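Local coordinates for uncharacterized protein DSY3957 (Desulfitobacterium hafniense, PDB 3HXL) that probably forms part of a contractile, phage-type tail sheath, at residues 75-80 with 286-291; 232-237 with 265-270; 247-252 with 312-317; 254-259 with 290-295; 280-285 with 324-329. All coordinates share one frame; numbering follows the deposited sequence.

Interaction 1: 75-80 with 286-291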
# COMPACT_ATOMS: atom_id res chain seq x y z
N ILE A 75 -8.52 -0.21 -5.07
CA ILE A 75 -8.33 -0.98 -3.85
C ILE A 75 -8.30 -2.46 -4.24
O ILE A 75 -7.47 -3.23 -3.75
CB ILE A 75 -9.47 -0.69 -2.85
CG1 ILE A 75 -9.35 0.76 -2.37
CG2 ILE A 75 -9.41 -1.65 -1.66
CD1 ILE A 75 -10.49 1.23 -1.50
N ASN A 76 -9.20 -2.84 -5.14
CA ASN A 76 -9.28 -4.21 -5.62
C ASN A 76 -7.95 -4.60 -6.29
O ASN A 76 -7.38 -5.64 -5.98
CB ASN A 76 -10.46 -4.34 -6.60
CG ASN A 76 -10.60 -5.75 -7.17
OD1 ASN A 76 -10.19 -6.02 -8.30
ND2 ASN A 76 -11.18 -6.64 -6.38
N GLU A 77 -7.45 -3.74 -7.17
CA GLU A 77 -6.20 -4.02 -7.87
C GLU A 77 -4.98 -4.12 -6.96
O GLU A 77 -4.15 -5.02 -7.13
CB GLU A 77 -5.96 -2.96 -8.96
CG GLU A 77 -7.07 -2.89 -9.99
CD GLU A 77 -7.38 -4.25 -10.61
OE1 GLU A 77 -6.53 -4.76 -11.38
OE2 GLU A 77 -8.46 -4.81 -10.33
N ALA A 78 -4.87 -3.22 -6.00
CA ALA A 78 -3.74 -3.23 -5.08
C ALA A 78 -3.71 -4.51 -4.26
O ALA A 78 -2.64 -5.02 -3.93
CB ALA A 78 -3.81 -2.03 -4.14
N LEU A 79 -4.88 -5.02 -3.92
CA LEU A 79 -4.94 -6.23 -3.12
C LEU A 79 -4.90 -7.53 -3.91
O LEU A 79 -5.10 -8.60 -3.35
CB LEU A 79 -6.18 -6.18 -2.20
CG LEU A 79 -5.95 -5.19 -1.04
CD1 LEU A 79 -7.24 -4.92 -0.29
CD2 LEU A 79 -4.88 -5.74 -0.10
N LYS A 80 -4.62 -7.44 -5.21
CA LYS A 80 -4.51 -8.65 -6.02
C LYS A 80 -3.22 -9.37 -5.62
O LYS A 80 -3.18 -10.60 -5.57
CB LYS A 80 -4.50 -8.33 -7.52
CG LYS A 80 -5.89 -8.20 -8.12
CD LYS A 80 -5.89 -7.80 -9.59
CE LYS A 80 -7.30 -7.86 -10.16
NZ LYS A 80 -7.37 -7.41 -11.58
N GLN A 286 5.75 -11.72 -15.56
CA GLN A 286 4.62 -12.23 -14.81
C GLN A 286 3.48 -11.44 -15.44
O GLN A 286 3.68 -10.31 -15.91
CB GLN A 286 4.71 -11.88 -13.32
CG GLN A 286 5.79 -12.64 -12.55
CD GLN A 286 5.49 -12.72 -11.07
OE1 GLN A 286 6.40 -12.84 -10.24
NE2 GLN A 286 4.21 -12.69 -10.72
N GLY A 287 2.29 -12.02 -15.48
CA GLY A 287 1.18 -11.32 -16.08
C GLY A 287 0.39 -10.51 -15.07
O GLY A 287 0.29 -10.89 -13.91
N TYR A 288 -0.14 -9.38 -15.52
CA TYR A 288 -0.97 -8.53 -14.68
C TYR A 288 -2.26 -9.32 -14.49
O TYR A 288 -2.99 -9.55 -15.45
CB TYR A 288 -1.26 -7.22 -15.40
CG TYR A 288 -2.12 -6.24 -14.64
CD1 TYR A 288 -3.42 -6.58 -14.23
CD2 TYR A 288 -1.65 -4.97 -14.32
CE1 TYR A 288 -4.22 -5.67 -13.53
CE2 TYR A 288 -2.44 -4.06 -13.63
CZ TYR A 288 -3.71 -4.41 -13.23
OH TYR A 288 -4.47 -3.51 -12.51
N ASP A 289 -2.55 -9.72 -13.25
CA ASP A 289 -3.75 -10.51 -12.97
C ASP A 289 -5.04 -9.95 -13.56
O ASP A 289 -5.42 -8.81 -13.28
CB ASP A 289 -3.92 -10.68 -11.46
CG ASP A 289 -2.66 -11.18 -10.80
OD1 ASP A 289 -1.98 -10.38 -10.13
OD2 ASP A 289 -2.34 -12.38 -10.95
N GLU A 290 -5.72 -10.77 -14.37
CA GLU A 290 -7.01 -10.40 -15.00
C GLU A 290 -6.87 -9.64 -16.33
O GLU A 290 -7.86 -9.42 -17.01
CB GLU A 290 -7.92 -9.62 -14.01
CG GLU A 290 -9.33 -9.29 -14.53
CD GLU A 290 -10.20 -8.54 -13.52
OE1 GLU A 290 -9.68 -8.14 -12.46
OE2 GLU A 290 -11.41 -8.37 -13.79
N ALA A 291 -5.64 -9.28 -16.69
CA ALA A 291 -5.42 -8.53 -17.93
C ALA A 291 -5.26 -9.40 -19.16
O ALA A 291 -4.64 -10.46 -19.11
CB ALA A 291 -4.21 -7.63 -17.77

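Interaction 2: 232-237 with 265-270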
# COMPACT_ATOMS: atom_id res chain seq x y z
N GLN A 232 9.52 1.78 -1.49
CA GLN A 232 9.49 2.25 -2.87
C GLN A 232 8.15 2.92 -3.16
O GLN A 232 7.14 2.62 -2.52
CB GLN A 232 9.69 1.11 -3.87
CG GLN A 232 11.14 0.61 -4.03
CD GLN A 232 11.27 -0.45 -5.12
OE1 GLN A 232 10.65 -1.52 -5.04
NE2 GLN A 232 12.07 -0.16 -6.15
N VAL A 233 8.17 3.83 -4.12
CA VAL A 233 6.97 4.53 -4.56
C VAL A 233 6.80 4.17 -6.03
O VAL A 233 7.78 4.11 -6.78
CB VAL A 233 7.11 6.07 -4.43
CG1 VAL A 233 7.31 6.46 -2.97
CG2 VAL A 233 8.25 6.57 -5.28
N VAL A 234 5.56 3.92 -6.42
CA VAL A 234 5.22 3.57 -7.79
C VAL A 234 4.41 4.70 -8.41
O VAL A 234 3.28 4.98 -7.99
CB VAL A 234 4.39 2.27 -7.84
CG1 VAL A 234 4.07 1.92 -9.29
CG2 VAL A 234 5.18 1.13 -7.18
N LEU A 235 5.00 5.33 -9.41
CA LEU A 235 4.37 6.45 -10.10
C LEU A 235 4.05 6.12 -11.54
O LEU A 235 4.44 5.07 -12.06
CB LEU A 235 5.31 7.66 -10.08
CG LEU A 235 5.98 7.99 -8.75
CD1 LEU A 235 6.93 9.17 -8.94
CD2 LEU A 235 4.92 8.32 -7.71
N GLU A 236 3.33 7.05 -12.18
CA GLU A 236 2.91 6.94 -13.57
C GLU A 236 3.75 7.86 -14.45
O GLU A 236 3.83 9.05 -14.18
CB GLU A 236 1.44 7.37 -13.70
CG GLU A 236 0.91 7.34 -15.12
CD GLU A 236 0.85 8.71 -15.80
OE1 GLU A 236 0.51 8.72 -16.99
OE2 GLU A 236 1.12 9.76 -15.17
N ASN A 237 4.36 7.30 -15.49
CA ASN A 237 5.16 8.08 -16.42
C ASN A 237 6.03 9.17 -15.80
O ASN A 237 5.81 10.37 -16.01
CB ASN A 237 4.23 8.69 -17.49
CG ASN A 237 3.74 7.67 -18.49
OD1 ASN A 237 4.47 7.28 -19.39
ND2 ASN A 237 2.51 7.20 -18.31
N GLN A 265 -3.72 4.29 -13.08
CA GLN A 265 -4.50 3.29 -12.36
C GLN A 265 -3.69 2.02 -12.15
O GLN A 265 -3.86 1.31 -11.15
CB GLN A 265 -5.77 2.94 -13.12
CG GLN A 265 -6.79 4.06 -13.22
CD GLN A 265 -7.99 3.64 -14.04
OE1 GLN A 265 -7.85 3.32 -15.22
NE2 GLN A 265 -9.17 3.61 -13.42
N ALA A 266 -2.82 1.72 -13.11
CA ALA A 266 -1.98 0.53 -13.07
C ALA A 266 -0.95 0.56 -11.93
O ALA A 266 -0.45 -0.48 -11.53
CB ALA A 266 -1.27 0.34 -14.41
N THR A 267 -0.66 1.75 -11.40
CA THR A 267 0.30 1.85 -10.30
C THR A 267 -0.19 1.06 -9.09
O THR A 267 0.62 0.57 -8.30
CB THR A 267 0.54 3.32 -9.85
OG1 THR A 267 -0.68 3.88 -9.33
CG2 THR A 267 1.03 4.18 -11.02
N ALA A 268 -1.50 0.93 -8.95
CA ALA A 268 -2.09 0.20 -7.82
C ALA A 268 -1.62 -1.25 -7.81
O ALA A 268 -1.09 -1.74 -6.81
CB ALA A 268 -3.62 0.26 -7.89
N TRP A 269 -1.83 -1.95 -8.93
CA TRP A 269 -1.40 -3.35 -9.02
C TRP A 269 0.11 -3.47 -8.94
O TRP A 269 0.64 -4.34 -8.25
CB TRP A 269 -1.87 -3.97 -10.34
CG TRP A 269 -1.49 -5.42 -10.47
CD1 TRP A 269 -2.22 -6.50 -10.04
CD2 TRP A 269 -0.29 -5.95 -11.04
NE1 TRP A 269 -1.54 -7.67 -10.31
CE2 TRP A 269 -0.36 -7.36 -10.93
CE3 TRP A 269 0.83 -5.37 -11.64
CZ2 TRP A 269 0.67 -8.20 -11.38
CZ3 TRP A 269 1.85 -6.21 -12.10
CH2 TRP A 269 1.76 -7.61 -11.97
N VAL A 270 0.83 -2.60 -9.65
CA VAL A 270 2.28 -2.67 -9.63
C VAL A 270 2.83 -2.53 -8.21
O VAL A 270 3.76 -3.25 -7.83
CB VAL A 270 2.92 -1.59 -10.54
CG1 VAL A 270 4.44 -1.66 -10.46
CG2 VAL A 270 2.48 -1.81 -11.97

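Interaction 3: 247-252 with 312-317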
# COMPACT_ATOMS: atom_id res chain seq x y z
N ILE A 247 9.49 3.48 -9.03
CA ILE A 247 9.14 2.67 -10.19
C ILE A 247 8.18 3.51 -11.02
O ILE A 247 7.25 4.10 -10.48
CB ILE A 247 8.45 1.35 -9.78
CG1 ILE A 247 9.44 0.46 -9.01
CG2 ILE A 247 7.93 0.63 -11.02
CD1 ILE A 247 8.78 -0.71 -8.26
N SER A 248 8.42 3.58 -12.32
CA SER A 248 7.57 4.37 -13.22
C SER A 248 6.82 3.52 -14.24
O SER A 248 7.42 2.99 -15.18
CB SER A 248 8.41 5.41 -13.96
OG SER A 248 7.61 6.22 -14.80
N VAL A 249 5.51 3.40 -14.06
CA VAL A 249 4.66 2.63 -14.96
C VAL A 249 4.33 3.48 -16.19
O VAL A 249 3.78 4.58 -16.06
CB VAL A 249 3.34 2.22 -14.27
CG1 VAL A 249 2.51 1.33 -15.18
CG2 VAL A 249 3.65 1.52 -12.95
N LYS A 250 4.66 2.97 -17.37
CA LYS A 250 4.44 3.70 -18.63
C LYS A 250 3.06 3.54 -19.24
O LYS A 250 2.43 4.53 -19.65
CB LYS A 250 5.49 3.28 -19.67
CG LYS A 250 5.52 4.14 -20.94
CD LYS A 250 6.57 3.65 -21.92
CE LYS A 250 6.70 4.57 -23.14
NZ LYS A 250 7.18 5.94 -22.76
N ASN A 251 2.58 2.30 -19.32
CA ASN A 251 1.28 2.04 -19.90
C ASN A 251 0.32 1.31 -18.97
O ASN A 251 0.67 0.96 -17.83
CB ASN A 251 1.42 1.28 -21.24
CG ASN A 251 2.08 -0.09 -21.10
OD1 ASN A 251 2.70 -0.39 -20.08
ND2 ASN A 251 1.96 -0.91 -22.13
N GLY A 252 -0.90 1.09 -19.45
CA GLY A 252 -1.90 0.41 -18.67
C GLY A 252 -2.25 -0.92 -19.30
O GLY A 252 -1.53 -1.43 -20.16
N PHE A 312 8.82 0.99 -16.43
CA PHE A 312 8.16 -0.27 -16.09
C PHE A 312 6.95 -0.29 -17.05
O PHE A 312 6.09 0.59 -16.98
CB PHE A 312 7.71 -0.22 -14.62
CG PHE A 312 7.15 -1.52 -14.10
CD1 PHE A 312 5.89 -1.97 -14.51
CD2 PHE A 312 7.88 -2.30 -13.20
CE1 PHE A 312 5.37 -3.18 -14.03
CE2 PHE A 312 7.37 -3.51 -12.72
CZ PHE A 312 6.12 -3.95 -13.14
N LEU A 313 6.90 -1.28 -17.94
CA LEU A 313 5.82 -1.36 -18.91
C LEU A 313 5.33 -2.78 -19.16
O LEU A 313 6.04 -3.75 -18.93
CB LEU A 313 6.29 -0.75 -20.23
CG LEU A 313 7.46 -1.50 -20.88
CD1 LEU A 313 6.93 -2.40 -22.01
CD2 LEU A 313 8.45 -0.50 -21.44
N PHE A 314 4.09 -2.87 -19.65
CA PHE A 314 3.47 -4.15 -19.97
C PHE A 314 3.51 -4.40 -21.46
O PHE A 314 3.43 -3.46 -22.26
CB PHE A 314 2.00 -4.13 -19.51
CG PHE A 314 1.83 -3.90 -18.04
CD1 PHE A 314 2.02 -4.94 -17.13
CD2 PHE A 314 1.53 -2.63 -17.56
CE1 PHE A 314 1.91 -4.71 -15.77
CE2 PHE A 314 1.41 -2.40 -16.19
CZ PHE A 314 1.60 -3.44 -15.30
N THR A 315 3.65 -5.66 -21.83
CA THR A 315 3.68 -6.06 -23.23
C THR A 315 2.67 -7.19 -23.41
O THR A 315 2.60 -8.11 -22.59
CB THR A 315 5.10 -6.57 -23.63
OG1 THR A 315 6.05 -5.50 -23.46
CG2 THR A 315 5.11 -7.02 -25.09
N ALA A 316 1.87 -7.11 -24.46
CA ALA A 316 0.85 -8.12 -24.73
C ALA A 316 1.47 -9.38 -25.31
O ALA A 316 2.35 -9.31 -26.16
CB ALA A 316 -0.21 -7.57 -25.68
N SER A 317 1.00 -10.54 -24.84
CA SER A 317 1.51 -11.82 -25.32
C SER A 317 0.57 -12.95 -24.92
O SER A 317 0.22 -13.09 -23.75
CB SER A 317 2.90 -12.08 -24.74
OG SER A 317 3.36 -13.39 -25.04

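Interaction 4: 254-259 with 290-295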
# COMPACT_ATOMS: atom_id res chain seq x y z
N VAL A 254 -5.70 -3.89 -20.34
CA VAL A 254 -7.10 -4.12 -20.65
C VAL A 254 -7.47 -5.39 -19.91
O VAL A 254 -6.84 -6.43 -20.09
CB VAL A 254 -7.34 -4.30 -22.16
CG1 VAL A 254 -8.82 -4.49 -22.43
CG2 VAL A 254 -6.81 -3.08 -22.92
N LEU A 255 -8.49 -5.29 -19.06
CA LEU A 255 -8.95 -6.41 -18.25
C LEU A 255 -9.88 -7.35 -19.02
O LEU A 255 -10.44 -6.98 -20.05
CB LEU A 255 -9.65 -5.89 -17.00
CG LEU A 255 -8.85 -4.94 -16.09
CD1 LEU A 255 -9.65 -4.64 -14.83
CD2 LEU A 255 -7.51 -5.58 -15.72
N ALA A 256 -10.05 -8.56 -18.50
CA ALA A 256 -10.91 -9.53 -19.15
C ALA A 256 -12.36 -9.06 -19.23
O ALA A 256 -13.11 -9.48 -20.10
CB ALA A 256 -10.83 -10.88 -18.42
N ASP A 257 -12.76 -8.18 -18.31
CA ASP A 257 -14.13 -7.67 -18.31
C ASP A 257 -14.28 -6.49 -19.27
O ASP A 257 -15.34 -5.87 -19.33
CB ASP A 257 -14.54 -7.26 -16.90
CG ASP A 257 -13.87 -5.98 -16.44
OD1 ASP A 257 -12.76 -5.68 -16.93
OD2 ASP A 257 -14.45 -5.28 -15.59
N GLY A 258 -13.22 -6.18 -20.01
CA GLY A 258 -13.26 -5.08 -20.95
C GLY A 258 -12.73 -3.77 -20.40
O GLY A 258 -12.47 -2.83 -21.16
N THR A 259 -12.55 -3.69 -19.08
CA THR A 259 -12.04 -2.49 -18.42
C THR A 259 -10.65 -2.07 -18.91
O THR A 259 -9.74 -2.89 -18.99
CB THR A 259 -11.94 -2.68 -16.89
OG1 THR A 259 -13.22 -3.06 -16.36
CG2 THR A 259 -11.48 -1.39 -16.21
N GLU A 290 -5.72 -10.77 -14.37
CA GLU A 290 -7.01 -10.40 -15.00
C GLU A 290 -6.87 -9.64 -16.33
O GLU A 290 -7.86 -9.42 -17.01
CB GLU A 290 -7.92 -9.62 -14.01
CG GLU A 290 -9.33 -9.29 -14.53
CD GLU A 290 -10.20 -8.54 -13.52
OE1 GLU A 290 -9.68 -8.14 -12.46
OE2 GLU A 290 -11.41 -8.37 -13.79
N ALA A 291 -5.64 -9.28 -16.69
CA ALA A 291 -5.42 -8.53 -17.93
C ALA A 291 -5.26 -9.40 -19.16
O ALA A 291 -4.64 -10.46 -19.11
CB ALA A 291 -4.21 -7.63 -17.77
N VAL A 292 -5.79 -8.94 -20.29
CA VAL A 292 -5.68 -9.71 -21.52
C VAL A 292 -5.00 -8.95 -22.65
O VAL A 292 -4.76 -9.51 -23.73
CB VAL A 292 -7.07 -10.21 -21.99
CG1 VAL A 292 -7.68 -11.09 -20.90
CG2 VAL A 292 -7.99 -9.03 -22.30
N ASP A 293 -4.66 -7.69 -22.41
CA ASP A 293 -3.99 -6.89 -23.43
C ASP A 293 -3.38 -5.68 -22.71
O ASP A 293 -3.59 -5.51 -21.51
CB ASP A 293 -5.03 -6.42 -24.47
CG ASP A 293 -4.41 -6.08 -25.82
OD1 ASP A 293 -3.17 -5.95 -25.91
OD2 ASP A 293 -5.17 -5.94 -26.81
N VAL A 294 -2.61 -4.87 -23.43
CA VAL A 294 -2.01 -3.69 -22.82
C VAL A 294 -2.47 -2.46 -23.59
O VAL A 294 -2.91 -2.57 -24.74
CB VAL A 294 -0.45 -3.78 -22.83
CG1 VAL A 294 -0.02 -5.11 -22.22
CG2 VAL A 294 0.09 -3.65 -24.25
N ALA A 295 -2.40 -1.29 -22.96
CA ALA A 295 -2.82 -0.06 -23.62
C ALA A 295 -2.03 1.14 -23.12
O ALA A 295 -2.13 1.53 -21.95
CB ALA A 295 -4.32 0.17 -23.40

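Interaction 5: 280-285 with 324-329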
# COMPACT_ATOMS: atom_id res chain seq x y z
N ASN A 280 13.15 -13.24 -3.32
CA ASN A 280 13.72 -14.12 -4.33
C ASN A 280 12.86 -14.14 -5.59
O ASN A 280 13.09 -14.94 -6.49
CB ASN A 280 13.86 -15.55 -3.78
CG ASN A 280 12.53 -16.13 -3.31
OD1 ASN A 280 11.48 -15.52 -3.46
ND2 ASN A 280 12.58 -17.34 -2.74
N GLU A 281 11.86 -13.25 -5.65
CA GLU A 281 10.97 -13.20 -6.81
C GLU A 281 11.07 -11.93 -7.64
O GLU A 281 11.24 -10.83 -7.11
CB GLU A 281 9.50 -13.37 -6.37
CG GLU A 281 9.20 -14.64 -5.58
CD GLU A 281 7.73 -14.74 -5.19
OE1 GLU A 281 7.08 -13.68 -5.02
OE2 GLU A 281 7.22 -15.88 -5.04
N SER A 282 10.96 -12.09 -8.95
CA SER A 282 11.01 -10.97 -9.89
C SER A 282 9.69 -10.93 -10.65
O SER A 282 9.13 -11.98 -10.97
CB SER A 282 12.17 -11.16 -10.88
OG SER A 282 12.03 -10.29 -11.99
N LEU A 283 9.19 -9.74 -10.93
CA LEU A 283 7.93 -9.61 -11.65
C LEU A 283 8.08 -9.78 -13.16
O LEU A 283 7.09 -9.88 -13.88
CB LEU A 283 7.28 -8.25 -11.37
CG LEU A 283 6.87 -7.95 -9.92
CD1 LEU A 283 6.13 -6.61 -9.86
CD2 LEU A 283 5.96 -9.06 -9.40
N THR A 284 9.32 -9.82 -13.63
CA THR A 284 9.59 -9.96 -15.06
C THR A 284 8.81 -11.10 -15.69
O THR A 284 8.88 -12.25 -15.25
CB THR A 284 11.10 -10.14 -15.33
OG1 THR A 284 11.81 -8.98 -14.86
CG2 THR A 284 11.37 -10.30 -16.83
N TYR A 285 8.06 -10.75 -16.73
CA TYR A 285 7.24 -11.68 -17.48
C TYR A 285 6.11 -12.32 -16.69
O TYR A 285 5.58 -13.36 -17.08
CB TYR A 285 8.10 -12.74 -18.16
CG TYR A 285 8.23 -12.49 -19.65
CD1 TYR A 285 8.61 -11.23 -20.12
CD2 TYR A 285 7.96 -13.49 -20.58
CE1 TYR A 285 8.70 -10.97 -21.49
CE2 TYR A 285 8.05 -13.24 -21.95
CZ TYR A 285 8.42 -11.98 -22.40
OH TYR A 285 8.51 -11.74 -23.75
N GLU A 324 7.27 -6.40 -18.93
CA GLU A 324 8.41 -6.54 -19.83
C GLU A 324 9.66 -6.82 -19.01
O GLU A 324 10.36 -7.81 -19.23
CB GLU A 324 8.59 -5.27 -20.67
CG GLU A 324 9.74 -5.31 -21.68
CD GLU A 324 9.58 -6.37 -22.76
OE1 GLU A 324 8.44 -6.60 -23.21
OE2 GLU A 324 10.60 -6.97 -23.16
N GLN A 325 9.95 -5.91 -18.08
CA GLN A 325 11.09 -6.03 -17.19
C GLN A 325 10.72 -5.38 -15.87
O GLN A 325 10.17 -4.28 -15.84
CB GLN A 325 12.34 -5.36 -17.77
CG GLN A 325 13.02 -6.20 -18.84
CD GLN A 325 14.42 -5.71 -19.17
OE1 GLN A 325 15.10 -5.12 -18.33
NE2 GLN A 325 14.87 -5.98 -20.38
N ASP A 326 11.00 -6.09 -14.77
CA ASP A 326 10.69 -5.62 -13.42
C ASP A 326 11.82 -4.68 -13.00
O ASP A 326 12.72 -5.07 -12.25
CB ASP A 326 10.59 -6.84 -12.49
CG ASP A 326 10.19 -6.49 -11.07
OD1 ASP A 326 9.77 -5.34 -10.82
OD2 ASP A 326 10.29 -7.38 -10.20
N ILE A 327 11.76 -3.45 -13.48
CA ILE A 327 12.80 -2.47 -13.17
C ILE A 327 12.27 -1.17 -12.61
O ILE A 327 11.08 -0.84 -12.76
CB ILE A 327 13.62 -2.11 -14.43
CG1 ILE A 327 12.69 -1.56 -15.52
CG2 ILE A 327 14.37 -3.33 -14.93
CD1 ILE A 327 13.43 -0.96 -16.72
N ASN A 328 13.15 -0.43 -11.93
CA ASN A 328 12.80 0.86 -11.37
C ASN A 328 13.40 1.93 -12.29
O ASN A 328 13.98 1.61 -13.32
CB ASN A 328 13.32 0.99 -9.92
CG ASN A 328 14.81 0.72 -9.80
OD1 ASN A 328 15.64 1.43 -10.37
ND2 ASN A 328 15.15 -0.31 -9.03
N THR A 329 13.25 3.20 -11.93
CA THR A 329 13.72 4.30 -12.78
C THR A 329 15.21 4.60 -12.82
O THR A 329 15.64 5.47 -13.58
CB THR A 329 13.04 5.61 -12.41
OG1 THR A 329 13.38 5.96 -11.07
CG2 THR A 329 11.53 5.48 -12.52
O HOH W 1 13.43 -7.67 -10.55
O HOH W 2 8.57 -9.02 -24.67

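Interaction 1: 75-80 with 286-291
Lys-80 and Asp-289 bring the two backbones closest, 7.2 Å from CA to CA, where the end of helix 73-78 faces a type II beta turn running from Tyr-288 to Ala-291. Side chains span that distance as a salt-bridge network of Glu-77, Lys-80 and Glu-290, which ties the region matching the Gp18 domain III family to the subtilisin-like domain. The straight chain of Lys-80 beyond CG carries CD alongside Asp-289 CB and delivers the ammonium group to three strong acceptors. Lys-80 NZ lies 2.6 Å from Glu-290 OE1, on the anti side of that carboxylate, and 2.8 Å from Glu-77 OE1, on the syn lone pair. It also donates to Asp-289 O at 2.9 Å, from above the carbonyl plane. Glu-77 folds back at its second torsion (chi2 -53°), and its carboxylate ends nearly coplanar with the Tyr-288 ring, 9° between the planes. Outside the contact, Arg-73 pairs with Glu-77 OE2, while Trp-269 stacks on Tyr-288 and donates from NE1 to Asp-289 OD1. The phenol uses the remaining side of the gripped oxygen: Tyr-288 OH donates to the anti lone pair of Glu-77 OE1 at 2.7 Å.

Interaction 2: 232-237 with 265-270
Val-234 and Thr-267 mark the closest backbone approach, 5.8 Å between CA atoms, as strand 232-236 passes helix 263-276 with their local axes 7.6 Å apart and running nearly antiparallel, at 154°. Thr-267 can be followed outward. Its CB rests 3.7 Å from Val-234 O and 3.8 Å from Val-234 CG1, touching backbone and side chain of the same strand residue. From there the branches part: CG2 lies over the next peptide, 3.6 Å from Leu-235 C, whereas OG1 takes the position between the backbone N and carbonyl carbon (chi1 64°) and bonds back to Ala-264 O in its own helix. The hydroxyl is thereby satisfied within the helix, and CB and the methyl are what meet the strand. One turn on, Val-270 CG1 meets Val-234 CG1 at 3.8 Å, the two valines crossing obliquely. No hydrogen bond links the segments, so the fit is one of apolar packing. Leu-235 points away from this helix and packs on Phe-216 and Thr-217 of helix 210-227. Helices therefore cover both faces of the parallel strand, the layering of an alpha/beta sandwich, consistent with a subtilisin-like domain.

Interaction 3: 247-252 with 312-317
Val-249 sits beside two phenylalanines, its CG1 4.0 Å from Phe-314 CE2 and its CG2 4.4 Å from Phe-312 CD1, a forked knob against both rings. Ile-247 CG2 fills the angle between CB and ring of Phe-312, reaching CD2 at 3.7 Å. On the other face of the bridged backbones Lys-250 CB meets Leu-313 CB at 4.1 Å. The touching parts, 247-252 and 312-314, run 23° apart, and a single beta bridge holds Val-249 level with Phe-312: Phe-312 N donates to Ser-248 O at 2.7 Å, and Lys-250 N to Phe-312 O at 2.8 Å. Beyond the bridge, with chi1 at 62°, the Asn-251 amide grips both ends of Phe-314: OD1 receives Phe-314 N on an in-plane lone pair at 2.9 Å, nearly straight at 176°, while ND2 donates to Phe-314 O at 2.9 Å and also bonds Pro-296 O. Asn-251 O, buried against the edge of the Phe-314 ring, has no polar partner in the model. Val-270 of helix 263-276 packs on Val-249 and both rings, Val-323 of strand 320-323 also touches the rings, and Ala-306 of helix 300-308 meets Lys-250 and Leu-313.

Interaction 4: 254-259 with 290-295
A classic beta bulge, with Val-292 and Asp-293 both facing Val-254, shapes this antiparallel pairing at the end of strand 246-255. The evidence is a slip of one residue in register: Val-254 pairs with Asp-293, but Leu-255 pairs with Ala-291. Val-254 O takes Val-292 N at 2.7 Å along a nearly straight bond (168°), and Asp-293 N only weakly, at 3.4 Å and 141°. In return Val-254 N donates to Asp-293 O at 2.9 Å, entering well above the carbonyl plane. Past the bulge Ala-256 N reaches Glu-290 O at 2.8 Å, and Leu-255 CD1 lies obliquely against the Glu-290 carboxylate carbon. Val-254 and Asp-293 lie side by side, Val-254 CB 3.9 Å from Asp-293 CB. Val-254 CG2 continues to Ala-295 CB at 4.1 Å, beyond the corner the chain turns at Asp-293. Asp-293 sends its carboxylate away from Val-254; OD1 accepts a hydrogen bond from Val-294 N and pairs with Arg-297. Near the start of the following turn, Ala-256 CB packs on Val-292 CG1 at 4.0 Å. That turn, type I from Leu-255 to Gly-258, is braced by an Asx turn in which Asp-257 OD1 accepts from Thr-259 N. Two carboxylates come near each other here, Asp-257 OD1 lying 4.3 Å from Glu-290 OE2. Positive charge is at hand, since Lys-80 pairs with the other oxygen of Glu-290 and Arg-73 makes a weak, long ion pair with Asp-257; the likely implication is that these cations offset the mutual repulsion of the acids.

Interaction 5: 280-285 with 324-329
Asp-326, the residue with the largest buried area, meets the loop 280-285 with its carboxylate and its backbone. Its CG stands anti to the backbone N (chi1 -177°), which sends the carboxylate to Leu-283: OD2 accepts from Leu-283 N at 2.7 Å, a nearly straight bond (171°) that enters from above the carboxylate plane, and Leu-283 CB packs 3.3 Å from the same oxygen. Asp-326 N, in turn, donates to Thr-284 OG1 at 3.0 Å. That hydroxyl donates onward to Ser-282 OG, 3.2 Å from OG1, while Thr-284 N also donates to Ser-282 OG, closing an ST turn. The other branch of Thr-284, CG2, lies 3.6 Å from Glu-324 O, and the same carbonyl approaches the edge of the Tyr-285 ring. Glu-324 starts out away from the loop but bends at chi2, and a water donates to its OE1 at 2.8 Å while lying 2.9 Å from Tyr-285 OH. This meeting of two loops is wedged between secondary elements: Arg-348 and Asn-344 of helix 344-364 bind the Asp-326 carboxylate, Thr-315 of strand 314-317 bonds to Glu-324 OE1, and Leu-307 of helix 300-308 packs on Glu-324 and Gln-325.

Interactions 2 to 5 lie within the subtilisin-like range, and interaction 1 joins it to helix 73-78 from an earlier family region. Strand 246-255 serves both interaction 3 and interaction 4, whose centres are about 13 Å apart, and it neighbours strand 232-236 of interaction 2 in the mixed sheet. Helix 263-276 links interactions 1 and 2 through Trp-269. Along the chain interaction 2 is nested within interaction 1 and interaction 4 within interaction 3, whereas interaction 5 follows interaction 2 and crosses the others. Interactions 4 and 5, about 20 Å apart between centres, do not touch. Distant parts of the chain thus meet around one mixed sheet, with interaction 1 tying in the preceding region.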